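Local structure of potential RNA-dependent RNA polymerase (Human picobirnavirus, 5I62) at residues A[134-139]-A[206-211]. The protein synthesises RNA from an RNA template as a viral RNA-dependent RNA polymerase, probably serving both transcription and replication of the double-stranded RNA genome. Numbering follows the deposited sequence.
Sequences AVMKKS and FPFAVN
A Met-aromatic contact between Met136 and Phe208 joins the residue just after helix 129-135 to the first turn of helix 208-228 in the polymerase. The sulfur SD of Met136 lies 5.3 Å from the centroid of the Phe208 ring and 78° off the ring normal, beside the ring rather than over a face. The methyl leads the approach: Met136 CE comes within 3.5 Å of Phe208 CE1, near the plane of the ring, while SD follows at 4.0 Å from the same carbon. Met136 is extended through chi2 and then bends at chi3 (71°), a turn about the CG-SD bond that sets the direction of CE. An unbranched, flexible thioether suits this place, since the backbones stay too far apart to touch and its length carries CE to the edge of Phe208. On the helix one turn further along from Phe208, Asn211 CB lies 4.2 Å from Met136 CE, and Leu215 and Gln219 of the same helix continue the surface that receives Met136. Helix 208-228 begins directly after Pro207, its N-cap residue, whose carbonyl accepts the Asn211 N-H. In this first turn, CG of Phe208 anti to the backbone N (chi1 -166°) brings the ring edge, CE1 foremost, up to Met136; the flat, apolar ring presents that edge to the methyl while Arg150 and Thr157 of helix 150-157 pack against the same side chain. Met136 is the first residue to leave helical geometry after helix 129-135, and its carbonyl O accepts a 3.0 Å hydrogen bond from Lys138 NZ. The long lysine chain folds back over this helix end, where its ammonium also bonds to Val133 O and, weakly, to Ala134 O, a placement in which a positive charge would probably offset the helix dipole.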
ATOM      1  N   ALA A 134      -3.787   6.619  21.111  1.00 26.98           N
ATOM      2  CA  ALA A 134      -5.229   6.864  21.115  1.00 29.26           C
ATOM      3  C   ALA A 134      -5.808   6.837  19.707  1.00 34.48           C
ATOM      4  O   ALA A 134      -6.949   6.405  19.503  1.00 36.03           O
ATOM      5  CB  ALA A 134      -5.535   8.198  21.790  1.00 29.79           C
ATOM      6  N   VAL A 135      -5.040   7.276  18.715  1.00 34.55           N
ATOM      7  CA  VAL A 135      -5.623   7.344  17.380  1.00 35.03           C
ATOM      8  C   VAL A 135      -5.199   6.170  16.495  1.00 34.05           C
ATOM      9  O   VAL A 135      -5.772   5.987  15.418  1.00 36.92           O
ATOM     10  CB  VAL A 135      -5.292   8.698  16.735  1.00 34.14           C
ATOM     11  CG1 VAL A 135      -5.526   9.830  17.726  1.00 39.52           C
ATOM     12  CG2 VAL A 135      -3.926   8.719  16.314  1.00 42.21           C
ATOM     13  N   MET A 136      -4.237   5.351  16.938  1.00 31.92           N
ATOM     14  CA  MET A 136      -3.812   4.173  16.189  1.00 33.83           C
ATOM     15  C   MET A 136      -4.915   3.123  16.110  1.00 37.67           C
ATOM     16  O   MET A 136      -5.807   3.052  16.962  1.00 34.75           O
ATOM     17  CB  MET A 136      -2.580   3.516  16.826  1.00 33.20           C
ATOM     18  CG  MET A 136      -1.305   4.303  16.719  1.00 41.79           C
ATOM     19  SD  MET A 136      -0.008   3.489  17.670  1.00 27.46           S
ATOM     20  CE  MET A 136       0.365   2.034  16.719  1.00 23.82           C
ATOM     21  N   LYS A 137      -4.811   2.270  15.089  1.00 31.34           N
ATOM     22  CA  LYS A 137      -5.567   1.026  15.080  1.00 37.75           C
ATOM     23  C   LYS A 137      -5.079   0.133  16.212  1.00 38.64           C
ATOM     24  O   LYS A 137      -3.882  -0.131  16.334  1.00 37.02           O
ATOM     25  CB  LYS A 137      -5.388   0.290  13.755  1.00 39.03           C
ATOM     26  CG  LYS A 137      -6.335   0.719  12.664  1.00 51.08           C
ATOM     27  CD  LYS A 137      -6.112  -0.077  11.378  1.00 57.09           C
ATOM     28  CE  LYS A 137      -6.814  -1.428  11.448  1.00 59.24           C
ATOM     29  NZ  LYS A 137      -7.011  -2.006  10.093  1.00 64.56           N
ATOM     30  N   LYS A 138      -6.001  -0.324  17.055  1.00 37.83           N
ATOM     31  CA  LYS A 138      -5.609  -1.176  18.168  1.00 33.43           C
ATOM     32  C   LYS A 138      -6.245  -2.557  18.059  1.00 38.25           C
ATOM     33  O   LYS A 138      -6.093  -3.388  18.965  1.00 33.62           O
ATOM     34  CB  LYS A 138      -5.896  -0.470  19.493  1.00 36.08           C
ATOM     35  CG  LYS A 138      -4.956   0.744  19.589  1.00 37.37           C
ATOM     36  CD  LYS A 138      -5.044   1.515  20.882  1.00 36.39           C
ATOM     37  CE  LYS A 138      -6.339   2.272  20.993  1.00 34.28           C
ATOM     38  NZ  LYS A 138      -6.503   3.292  19.919  1.00 33.94           N
ATOM     39  N   SER A 139      -6.901  -2.832  16.938  1.00 35.55           N
ATOM     40  CA  SER A 139      -7.253  -4.177  16.516  1.00 40.85           C
ATOM     41  C   SER A 139      -6.081  -4.938  15.914  1.00 37.33           C
ATOM     42  O   SER A 139      -6.154  -6.173  15.807  1.00 39.73           O
ATOM     43  CB  SER A 139      -8.347  -4.121  15.452  1.00 42.04           C
ATOM     44  OG  SER A 139      -8.527  -5.390  14.854  1.00 53.87           O
ATOM     45  N   PHE A 206       5.685  -5.047  12.549  1.00 15.33           N
ATOM     46  CA  PHE A 206       6.575  -4.349  13.468  1.00 17.95           C
ATOM     47  C   PHE A 206       6.099  -4.476  14.909  1.00 16.36           C
ATOM     48  O   PHE A 206       4.904  -4.591  15.157  1.00 15.80           O
ATOM     49  CB  PHE A 206       6.654  -2.865  13.113  1.00 15.98           C
ATOM     50  CG  PHE A 206       7.755  -2.521  12.156  1.00 18.33           C
ATOM     51  CD1 PHE A 206       7.889  -3.203  10.963  1.00 20.88           C
ATOM     52  CD2 PHE A 206       8.655  -1.517  12.447  1.00 20.37           C
ATOM     53  CE1 PHE A 206       8.891  -2.887  10.060  1.00 19.81           C
ATOM     54  CE2 PHE A 206       9.668  -1.186  11.548  1.00 21.89           C
ATOM     55  CZ  PHE A 206       9.784  -1.883  10.354  1.00 18.65           C
ATOM     56  N   PRO A 207       7.028  -4.415  15.868  1.00 17.28           N
ATOM     57  CA  PRO A 207       6.637  -4.299  17.278  1.00 17.07           C
ATOM     58  C   PRO A 207       5.798  -3.055  17.504  1.00 18.00           C
ATOM     59  O   PRO A 207       6.087  -1.984  16.966  1.00 16.17           O
ATOM     60  CB  PRO A 207       7.980  -4.200  18.021  1.00 13.46           C
ATOM     61  CG  PRO A 207       8.994  -4.771  17.080  1.00 17.74           C
ATOM     62  CD  PRO A 207       8.494  -4.382  15.699  1.00 13.63           C
ATOM     63  N   PHE A 208       4.757  -3.218  18.318  1.00 14.39           N
ATOM     64  CA  PHE A 208       3.896  -2.116  18.732  1.00 16.44           C
ATOM     65  C   PHE A 208       4.720  -0.916  19.212  1.00 15.43           C
ATOM     66  O   PHE A 208       4.461   0.223  18.814  1.00 16.26           O
ATOM     67  CB  PHE A 208       2.956  -2.635  19.842  1.00 16.45           C
ATOM     68  CG  PHE A 208       1.770  -1.742  20.158  1.00 17.43           C
ATOM     69  CD1 PHE A 208       1.357  -0.737  19.303  1.00 19.35           C
ATOM     70  CD2 PHE A 208       1.051  -1.937  21.352  1.00 18.19           C
ATOM     71  CE1 PHE A 208       0.262   0.061  19.614  1.00 18.75           C
ATOM     72  CE2 PHE A 208      -0.032  -1.135  21.667  1.00 19.50           C
ATOM     73  CZ  PHE A 208      -0.429  -0.130  20.800  1.00 19.67           C
ATOM     74  N   ALA A 209       5.726  -1.160  20.066  1.00 15.52           N
ATOM     75  CA  ALA A 209       6.526  -0.061  20.611  1.00 16.69           C
ATOM     76  C   ALA A 209       7.226   0.732  19.504  1.00 17.09           C
ATOM     77  O   ALA A 209       7.286   1.970  19.557  1.00 14.71           O
ATOM     78  CB  ALA A 209       7.554  -0.589  21.619  1.00 14.25           C
ATOM     79  N   VAL A 210       7.772   0.044  18.500  1.00 13.53           N
ATOM     80  CA  VAL A 210       8.412   0.755  17.392  1.00 14.88           C
ATOM     81  C   VAL A 210       7.380   1.568  16.620  1.00 15.80           C
ATOM     82  O   VAL A 210       7.603   2.744  16.314  1.00 16.03           O
ATOM     83  CB  VAL A 210       9.168  -0.215  16.460  1.00 14.94           C
ATOM     84  CG1 VAL A 210       9.783   0.559  15.247  1.00 14.16           C
ATOM     85  CG2 VAL A 210      10.262  -0.958  17.210  1.00 12.23           C
ATOM     86  N   ASN A 211       6.238   0.952  16.290  1.00 16.41           N
ATOM     87  CA  ASN A 211       5.206   1.659  15.535  1.00 15.63           C
ATOM     88  C   ASN A 211       4.696   2.890  16.291  1.00 19.17           C
ATOM     89  O   ASN A 211       4.462   3.940  15.685  1.00 16.71           O
ATOM     90  CB  ASN A 211       4.050   0.717  15.200  1.00 18.92           C
ATOM     91  CG  ASN A 211       4.291  -0.094  13.939  1.00 21.08           C
ATOM     92  OD1 ASN A 211       5.107   0.273  13.078  1.00 24.56           O
ATOM     93  ND2 ASN A 211       3.585  -1.191  13.821  1.00 20.22           N
TER